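Local coordinates for protein 4-alpha-glucanotransferase (Corynebacterium glutamicum, PDB 5B68) that is an amylomaltase, also called disproportionating enzyme, which joins an N-terminal beta sandwich to a glucanotransferase domain of the TIM-barrel clan, at residues E276-D288 with W673-L686. Sequence-based numbering, arbitrary orientation.
Sequences ERNLTSDIIERND and WCIPLCDSEGNSVL
Both terminal nitrogens of Arg286 converge on one backbone oxygen, Trp673 O. NH1 of Arg286 lies 2.9 Å from Trp673 O, in the carbonyl plane. NH2 reaches the same oxygen from above that plane. The oxygen lies in the guanidinium plane, and the two bonds hold the end of the side chain against the Trp673 carbonyl. The Arg286 chain, extended from CG to NE, carries the guanidinium across to the oxygen. NH2 of Arg286 also passes 3.5 Å from Cys674 SG and forms a salt bridge with Asp232. Tyr185 adds a cation-pi contact.

Next to it, Ile284 N donates a nearly straight bond (170°) of 2.8 Å to Cys674 O. The CB and CG1 of Ile284 lie against this carbonyl, and its CD1 lies 4.1 Å from Pro676 CB, the two side chains running in opposite directions. The contact thus joins the connection between helices 261-277 and 286-301 to the loop after helix 650-654, two loops of the TIM-barrel-type region. Glu285 N-caps the second helix.

Further along, Pro676 CG rests on the carbonyl oxygens of Ser281 and Asp282. Ser281 CB packs against Cys678 SG at 3.6 Å. At the other end, with chi1 at 173°, Ser684 turns OG away from its own N and toward Asn278 O, to which it donates at 2.6 Å. Leu686 CD2 touches the same oxygen, while its CD1 meets Leu279 CD2. A water bridges Leu279 O and Ser684 N.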
ATOM      1  N   GLU A 276      11.905  -8.781  28.191  1.00 32.61           N
ATOM      2  CA  GLU A 276      10.929  -8.738  29.268  1.00 33.08           C
ATOM      3  C   GLU A 276       9.591  -8.117  28.815  1.00 33.58           C
ATOM      4  O   GLU A 276       8.502  -8.533  29.248  1.00 33.44           O
ATOM      5  CB  GLU A 276      11.499  -7.920  30.475  1.00 40.58           C
ATOM      6  CG  GLU A 276      12.609  -8.641  31.236  1.00 43.98           C
ATOM      7  CD  GLU A 276      12.155  -9.966  31.887  1.00 53.92           C
ATOM      8  OE1 GLU A 276      10.985 -10.066  32.372  1.00 56.33           O
ATOM      9  OE2 GLU A 276      12.966 -10.927  31.909  1.00 56.52           O
ATOM     10  N   ARG A 277       9.647  -7.103  27.932  1.00 27.77           N
ATOM     11  CA  ARG A 277       8.449  -6.473  27.425  1.00 29.64           C
ATOM     12  C   ARG A 277       7.547  -7.475  26.693  1.00 24.40           C
ATOM     13  O   ARG A 277       6.338  -7.357  26.753  1.00 27.12           O
ATOM     14  CB  ARG A 277       8.766  -5.274  26.502  1.00 30.48           C
ATOM     15  CG  ARG A 277       9.712  -4.260  27.163  1.00 34.06           C
ATOM     16  CD  ARG A 277       9.698  -2.970  26.373  1.00 36.18           C
ATOM     17  NE  ARG A 277      10.763  -2.102  26.860  1.00 38.66           N
ATOM     18  CZ  ARG A 277      11.242  -1.045  26.197  1.00 46.53           C
ATOM     19  NH1 ARG A 277      10.743  -0.673  25.002  1.00 39.23           N
ATOM     20  NH2 ARG A 277      12.235  -0.346  26.756  1.00 45.73           N
ATOM     21  N   ASN A 278       8.168  -8.484  26.120  1.00 26.80           N
ATOM     22  CA  ASN A 278       7.454  -9.489  25.349  1.00 26.97           C
ATOM     23  C   ASN A 278       6.418 -10.230  26.172  1.00 30.58           C
ATOM     24  O   ASN A 278       5.492 -10.762  25.604  1.00 27.38           O
ATOM     25  CB  ASN A 278       8.376 -10.573  24.828  1.00 24.92           C
ATOM     26  CG  ASN A 278       9.482 -10.038  23.885  1.00 24.16           C
ATOM     27  OD1 ASN A 278       9.461  -8.904  23.455  1.00 27.30           O
ATOM     28  ND2 ASN A 278      10.435 -10.864  23.601  1.00 25.71           N
ATOM     29  N   LEU A 279       6.658 -10.294  27.485  1.00 33.98           N
ATOM     30  CA  LEU A 279       5.804 -10.987  28.429  1.00 34.09           C
ATOM     31  C   LEU A 279       4.747 -10.135  29.015  1.00 34.62           C
ATOM     32  O   LEU A 279       3.930 -10.652  29.758  1.00 36.77           O
ATOM     33  CB  LEU A 279       6.649 -11.589  29.570  1.00 32.23           C
ATOM     34  CG  LEU A 279       7.842 -12.447  29.145  1.00 33.23           C
ATOM     35  CD1 LEU A 279       8.656 -12.938  30.328  1.00 37.47           C
ATOM     36  CD2 LEU A 279       7.466 -13.667  28.317  1.00 35.35           C
ATOM     37  N   THR A 280       4.732  -8.835  28.709  1.00 32.16           N
ATOM     38  CA  THR A 280       3.770  -7.894  29.309  1.00 32.11           C
ATOM     39  C   THR A 280       2.756  -7.475  28.293  1.00 29.33           C
ATOM     40  O   THR A 280       2.951  -7.638  27.070  1.00 28.90           O
ATOM     41  CB  THR A 280       4.469  -6.628  29.860  1.00 35.33           C
ATOM     42  OG1 THR A 280       4.734  -5.720  28.785  1.00 33.16           O
ATOM     43  CG2 THR A 280       5.772  -6.964  30.542  1.00 34.69           C
ATOM     44  N   SER A 281       1.698  -6.835  28.749  1.00 28.89           N
ATOM     45  CA  SER A 281       0.718  -6.222  27.847  1.00 29.38           C
ATOM     46  C   SER A 281       0.967  -4.711  27.632  1.00 27.06           C
ATOM     47  O   SER A 281       0.097  -4.022  27.126  1.00 28.77           O
ATOM     48  CB  SER A 281      -0.681  -6.465  28.397  1.00 34.25           C
ATOM     49  OG  SER A 281      -0.826  -5.853  29.671  1.00 33.42           O
ATOM     50  N   ASP A 282       2.134  -4.226  28.035  1.00 29.35           N
ATOM     51  CA  ASP A 282       2.475  -2.809  27.912  1.00 30.10           C
ATOM     52  C   ASP A 282       2.576  -2.371  26.454  1.00 31.44           C
ATOM     53  O   ASP A 282       3.030  -3.135  25.620  1.00 30.56           O
ATOM     54  CB  ASP A 282       3.809  -2.539  28.625  1.00 30.89           C
ATOM     55  CG  ASP A 282       3.731  -2.711  30.145  1.00 37.83           C
ATOM     56  OD1 ASP A 282       2.624  -2.820  30.706  1.00 35.65           O
ATOM     57  OD2 ASP A 282       4.813  -2.782  30.759  1.00 38.92           O
ATOM     58  N   ILE A 283       2.170  -1.134  26.174  1.00 33.73           N
ATOM     59  CA  ILE A 283       2.199  -0.605  24.846  1.00 32.03           C
ATOM     60  C   ILE A 283       3.613  -0.729  24.251  1.00 29.59           C
ATOM     61  O   ILE A 283       4.622  -0.767  24.979  1.00 29.94           O
ATOM     62  CB  ILE A 283       1.516   0.793  24.711  1.00 37.51           C
ATOM     63  CG1 ILE A 283       2.189   1.874  25.566  1.00 42.42           C
ATOM     64  CG2 ILE A 283       0.039   0.685  25.086  1.00 36.89           C
ATOM     65  CD1 ILE A 283       3.489   2.406  25.011  1.00 48.13           C
ATOM     66  N   ILE A 284       3.650  -0.934  22.933  1.00 28.06           N
ATOM     67  CA  ILE A 284       4.904  -1.132  22.213  1.00 28.51           C
ATOM     68  C   ILE A 284       5.626   0.243  22.117  1.00 26.06           C
ATOM     69  O   ILE A 284       4.975   1.204  21.703  1.00 27.06           O
ATOM     70  CB  ILE A 284       4.628  -1.632  20.759  1.00 28.35           C
ATOM     71  CG1 ILE A 284       3.944  -3.016  20.715  1.00 35.86           C
ATOM     72  CG2 ILE A 284       5.937  -1.727  19.979  1.00 30.25           C
ATOM     73  CD1 ILE A 284       4.810  -4.125  21.242  1.00 35.57           C
ATOM     74  N   GLU A 285       6.922   0.288  22.406  1.00 30.45           N
ATOM     75  CA  GLU A 285       7.751   1.533  22.254  1.00 31.68           C
ATOM     76  C   GLU A 285       8.826   1.252  21.206  1.00 27.75           C
ATOM     77  O   GLU A 285       9.782   0.515  21.441  1.00 28.50           O
ATOM     78  CB  GLU A 285       8.390   2.037  23.578  1.00 38.07           C
ATOM     79  CG  GLU A 285       9.251   3.317  23.418  1.00 39.00           C
ATOM     80  CD  GLU A 285       8.558   4.500  22.678  1.00 45.53           C
ATOM     81  OE1 GLU A 285       7.810   5.254  23.359  1.00 45.05           O
ATOM     82  OE2 GLU A 285       8.732   4.706  21.412  1.00 38.45           O
ATOM     83  N   ARG A 286       8.624   1.860  20.044  1.00 25.43           N
ATOM     84  CA  ARG A 286       9.532   1.671  18.936  1.00 24.93           C
ATOM     85  C   ARG A 286      10.816   2.444  19.201  1.00 26.83           C
ATOM     86  O   ARG A 286      11.906   1.983  18.825  1.00 27.56           O
ATOM     87  CB  ARG A 286       8.879   2.144  17.675  1.00 25.00           C
ATOM     88  CG  ARG A 286       7.760   1.246  17.154  1.00 24.79           C
ATOM     89  CD  ARG A 286       7.079   1.855  15.970  1.00 27.94           C
ATOM     90  NE  ARG A 286       6.109   0.916  15.396  1.00 25.58           N
ATOM     91  CZ  ARG A 286       4.878   0.681  15.857  1.00 26.12           C
ATOM     92  NH1 ARG A 286       4.142  -0.239  15.281  1.00 23.98           N
ATOM     93  NH2 ARG A 286       4.371   1.322  16.906  1.00 24.72           N
ATOM     94  N   ASN A 287      10.706   3.611  19.863  1.00 29.55           N
ATOM     95  CA  ASN A 287      11.896   4.525  19.855  1.00 28.88           C
ATOM     96  C   ASN A 287      13.092   3.986  20.547  1.00 26.69           C
ATOM     97  O   ASN A 287      14.174   3.989  19.964  1.00 26.25           O
ATOM     98  CB  ASN A 287      11.560   5.955  20.277  1.00 29.60           C
ATOM     99  CG  ASN A 287      10.652   6.634  19.265  1.00 33.61           C
ATOM    100  OD1 ASN A 287      10.725   6.341  18.064  1.00 31.95           O
ATOM    101  ND2 ASN A 287       9.794   7.539  19.734  1.00 34.03           N
ATOM    102  N   ASP A 288      12.967   3.487  21.772  1.00 28.39           N
ATOM    103  CA  ASP A 288      14.195   2.941  22.437  1.00 30.14           C
ATOM    104  C   ASP A 288      14.682   1.632  21.841  1.00 29.78           C
ATOM    105  O   ASP A 288      15.872   1.383  21.745  1.00 30.28           O
ATOM    106  CB  ASP A 288      14.093   2.892  23.979  1.00 38.70           C
ATOM    107  CG  ASP A 288      12.874   2.162  24.484  1.00 41.40           C
ATOM    108  OD1 ASP A 288      12.086   1.599  23.704  1.00 39.15           O
ATOM    109  OD2 ASP A 288      12.680   2.176  25.711  1.00 46.38           O
ATOM    110  N   TRP A 673      -1.456   1.456  16.797  1.00 25.40           N
ATOM    111  CA  TRP A 673      -0.306   0.798  16.218  1.00 26.21           C
ATOM    112  C   TRP A 673       0.712   0.343  17.249  1.00 22.51           C
ATOM    113  O   TRP A 673       1.807  -0.013  16.908  1.00 24.49           O
ATOM    114  CB  TRP A 673       0.349   1.682  15.175  1.00 24.26           C
ATOM    115  CG  TRP A 673      -0.612   2.327  14.261  1.00 25.66           C
ATOM    116  CD1 TRP A 673      -0.893   3.646  14.182  1.00 25.37           C
ATOM    117  CD2 TRP A 673      -1.426   1.687  13.282  1.00 25.54           C
ATOM    118  NE1 TRP A 673      -1.823   3.873  13.224  1.00 26.71           N
ATOM    119  CE2 TRP A 673      -2.175   2.683  12.657  1.00 25.71           C
ATOM    120  CE3 TRP A 673      -1.602   0.361  12.880  1.00 24.48           C
ATOM    121  CZ2 TRP A 673      -3.083   2.409  11.660  1.00 26.29           C
ATOM    122  CZ3 TRP A 673      -2.499   0.098  11.886  1.00 26.17           C
ATOM    123  CH2 TRP A 673      -3.230   1.113  11.285  1.00 25.55           C
ATOM    124  N   CYS A 674       0.328   0.387  18.511  1.00 25.66           N
ATOM    125  CA  CYS A 674       1.198   0.017  19.619  1.00 23.51           C
ATOM    126  C   CYS A 674       0.688  -1.092  20.548  1.00 24.62           C
ATOM    127  O   CYS A 674       1.216  -1.267  21.621  1.00 24.60           O
ATOM    128  CB  CYS A 674       1.506   1.248  20.458  1.00 26.66           C
ATOM    129  SG  CYS A 674       2.306   2.558  19.512  1.00 28.90           S
ATOM    130  N   ILE A 675      -0.351  -1.802  20.134  1.00 26.44           N
ATOM    131  CA  ILE A 675      -1.034  -2.744  21.013  1.00 27.38           C
ATOM    132  C   ILE A 675      -0.501  -4.157  20.805  1.00 28.20           C
ATOM    133  O   ILE A 675      -0.784  -4.764  19.802  1.00 25.89           O
ATOM    134  CB  ILE A 675      -2.550  -2.743  20.719  1.00 30.63           C
ATOM    135  CG1 ILE A 675      -3.141  -1.329  20.803  1.00 31.43           C
ATOM    136  CG2 ILE A 675      -3.290  -3.711  21.619  1.00 30.86           C
ATOM    137  CD1 ILE A 675      -3.005  -0.653  22.146  1.00 30.35           C
ATOM    138  N   PRO A 676       0.253  -4.674  21.770  1.00 27.95           N
ATOM    139  CA  PRO A 676       0.824  -6.048  21.662  1.00 24.67           C
ATOM    140  C   PRO A 676      -0.237  -7.149  21.695  1.00 25.29           C
ATOM    141  O   PRO A 676      -1.357  -6.940  22.221  1.00 25.63           O
ATOM    142  CB  PRO A 676       1.702  -6.171  22.867  1.00 26.75           C
ATOM    143  CG  PRO A 676       1.012  -5.334  23.875  1.00 25.15           C
ATOM    144  CD  PRO A 676       0.435  -4.160  23.147  1.00 28.84           C
ATOM    145  N   LEU A 677       0.058  -8.271  21.065  1.00 24.68           N
ATOM    146  CA  LEU A 677      -0.939  -9.360  20.923  1.00 23.03           C
ATOM    147  C   LEU A 677      -1.209  -9.932  22.328  1.00 23.55           C
ATOM    148  O   LEU A 677      -0.279 -10.404  22.993  1.00 22.99           O
ATOM    149  CB  LEU A 677      -0.372 -10.464  20.002  1.00 24.14           C
ATOM    150  CG  LEU A 677      -1.342 -11.627  19.680  1.00 24.12           C
ATOM    151  CD1 LEU A 677      -2.515 -11.146  18.841  1.00 24.44           C
ATOM    152  CD2 LEU A 677      -0.576 -12.799  19.035  1.00 24.78           C
ATOM    153  N   CYS A 678      -2.465  -9.873  22.764  1.00 24.85           N
ATOM    154  CA  CYS A 678      -2.806 -10.448  24.065  1.00 27.90           C
ATOM    155  C   CYS A 678      -4.086 -11.230  23.975  1.00 24.87           C
ATOM    156  O   CYS A 678      -4.911 -10.918  23.112  1.00 24.53           O
ATOM    157  CB  CYS A 678      -2.972  -9.339  25.091  1.00 27.91           C
ATOM    158  SG  CYS A 678      -1.443  -8.405  25.441  1.00 29.87           S
ATOM    159  N   ASP A 679      -4.261 -12.192  24.921  1.00 27.75           N
ATOM    160  CA  ASP A 679      -5.498 -13.047  24.956  1.00 27.61           C
ATOM    161  C   ASP A 679      -6.645 -12.320  25.659  1.00 34.23           C
ATOM    162  O   ASP A 679      -6.500 -11.146  25.945  1.00 31.63           O
ATOM    163  CB  ASP A 679      -5.222 -14.418  25.583  1.00 27.90           C
ATOM    164  CG  ASP A 679      -4.724 -14.327  27.054  1.00 28.76           C
ATOM    165  OD1 ASP A 679      -4.982 -13.277  27.739  1.00 29.87           O
ATOM    166  OD2 ASP A 679      -3.996 -15.274  27.451  1.00 27.39           O
ATOM    167  N   SER A 680      -7.799 -12.972  25.851  1.00 31.74           N
ATOM    168  CA  SER A 680      -8.960 -12.303  26.471  1.00 36.71           C
ATOM    169  C   SER A 680      -8.740 -11.738  27.893  1.00 38.24           C
ATOM    170  O   SER A 680      -9.429 -10.787  28.312  1.00 43.13           O
ATOM    171  CB  SER A 680     -10.129 -13.266  26.462  1.00 38.34           C
ATOM    172  OG  SER A 680     -10.483 -13.512  25.112  1.00 36.70           O
ATOM    173  N   GLU A 681      -7.767 -12.302  28.606  1.00 36.60           N
ATOM    174  CA  GLU A 681      -7.430 -11.937  29.993  1.00 38.19           C
ATOM    175  C   GLU A 681      -6.336 -10.848  30.074  1.00 39.95           C
ATOM    176  O   GLU A 681      -5.809 -10.567  31.165  1.00 37.15           O
ATOM    177  CB  GLU A 681      -6.907 -13.177  30.772  1.00 37.55           C
ATOM    178  CG  GLU A 681      -7.961 -14.248  31.088  1.00 40.80           C
ATOM    179  CD  GLU A 681      -8.556 -14.886  29.843  1.00 41.87           C
ATOM    180  OE1 GLU A 681      -7.785 -15.488  29.052  1.00 42.73           O
ATOM    181  OE2 GLU A 681      -9.783 -14.748  29.645  1.00 42.01           O
ATOM    182  N   GLY A 682      -5.934 -10.346  28.905  1.00 38.42           N
ATOM    183  CA  GLY A 682      -4.949  -9.282  28.775  1.00 35.55           C
ATOM    184  C   GLY A 682      -3.558  -9.799  28.948  1.00 32.30           C
ATOM    185  O   GLY A 682      -2.679  -9.008  29.241  1.00 37.29           O
ATOM    186  N   ASN A 683      -3.322 -11.110  28.772  1.00 28.49           N
ATOM    187  CA  ASN A 683      -1.976 -11.664  28.829  1.00 27.54           C
ATOM    188  C   ASN A 683      -1.299 -11.785  27.452  1.00 25.76           C
ATOM    189  O   ASN A 683      -1.938 -12.285  26.526  1.00 27.88           O
ATOM    190  CB  ASN A 683      -2.003 -13.043  29.430  1.00 30.41           C
ATOM    191  CG  ASN A 683      -2.432 -13.001  30.877  1.00 37.51           C
ATOM    192  OD1 ASN A 683      -2.023 -12.112  31.621  1.00 37.29           O
ATOM    193  ND2 ASN A 683      -3.348 -13.861  31.224  1.00 39.51           N
ATOM    194  N   SER A 684      -0.015 -11.435  27.395  1.00 26.75           N
ATOM    195  CA  SER A 684       0.759 -11.576  26.144  1.00 26.28           C
ATOM    196  C   SER A 684       0.707 -13.005  25.598  1.00 27.17           C
ATOM    197  O   SER A 684       0.916 -13.978  26.328  1.00 26.89           O
ATOM    198  CB  SER A 684       2.196 -11.197  26.374  1.00 26.13           C
ATOM    199  OG  SER A 684       2.995 -11.468  25.237  1.00 26.53           O
ATOM    200  N   VAL A 685       0.476 -13.168  24.288  1.00 25.48           N
ATOM    201  CA  VAL A 685       0.600 -14.489  23.676  1.00 25.26           C
ATOM    202  C   VAL A 685       1.815 -14.489  22.757  1.00 25.90           C
ATOM    203  O   VAL A 685       1.770 -13.774  21.738  1.00 24.86           O
ATOM    204  CB  VAL A 685      -0.664 -14.830  22.857  1.00 29.28           C
ATOM    205  CG1 VAL A 685      -0.516 -16.232  22.272  1.00 33.62           C
ATOM    206  CG2 VAL A 685      -1.896 -14.715  23.779  1.00 26.12           C
ATOM    207  N   LEU A 686       2.848 -15.244  23.111  1.00 22.32           N
ATOM    208  CA  LEU A 686       4.017 -15.385  22.273  1.00 24.91           C
ATOM    209  C   LEU A 686       3.769 -16.307  21.097  1.00 22.02           C
ATOM    210  O   LEU A 686       2.945 -17.243  21.195  1.00 23.52           O
ATOM    211  CB  LEU A 686       5.237 -15.845  23.018  1.00 24.43           C
ATOM    212  CG  LEU A 686       5.683 -14.961  24.218  1.00 28.26           C
ATOM    213  CD1 LEU A 686       6.893 -15.608  24.912  1.00 33.79           C
ATOM    214  CD2 LEU A 686       6.037 -13.547  23.782  1.00 28.40           C
TER
HETATM  215  O   HOH W   1       1.410 -10.631  29.795  1.00 30.21           O
HETATM  216  O   HOH W   2      -0.820  -8.711  31.415  1.00 35.42           O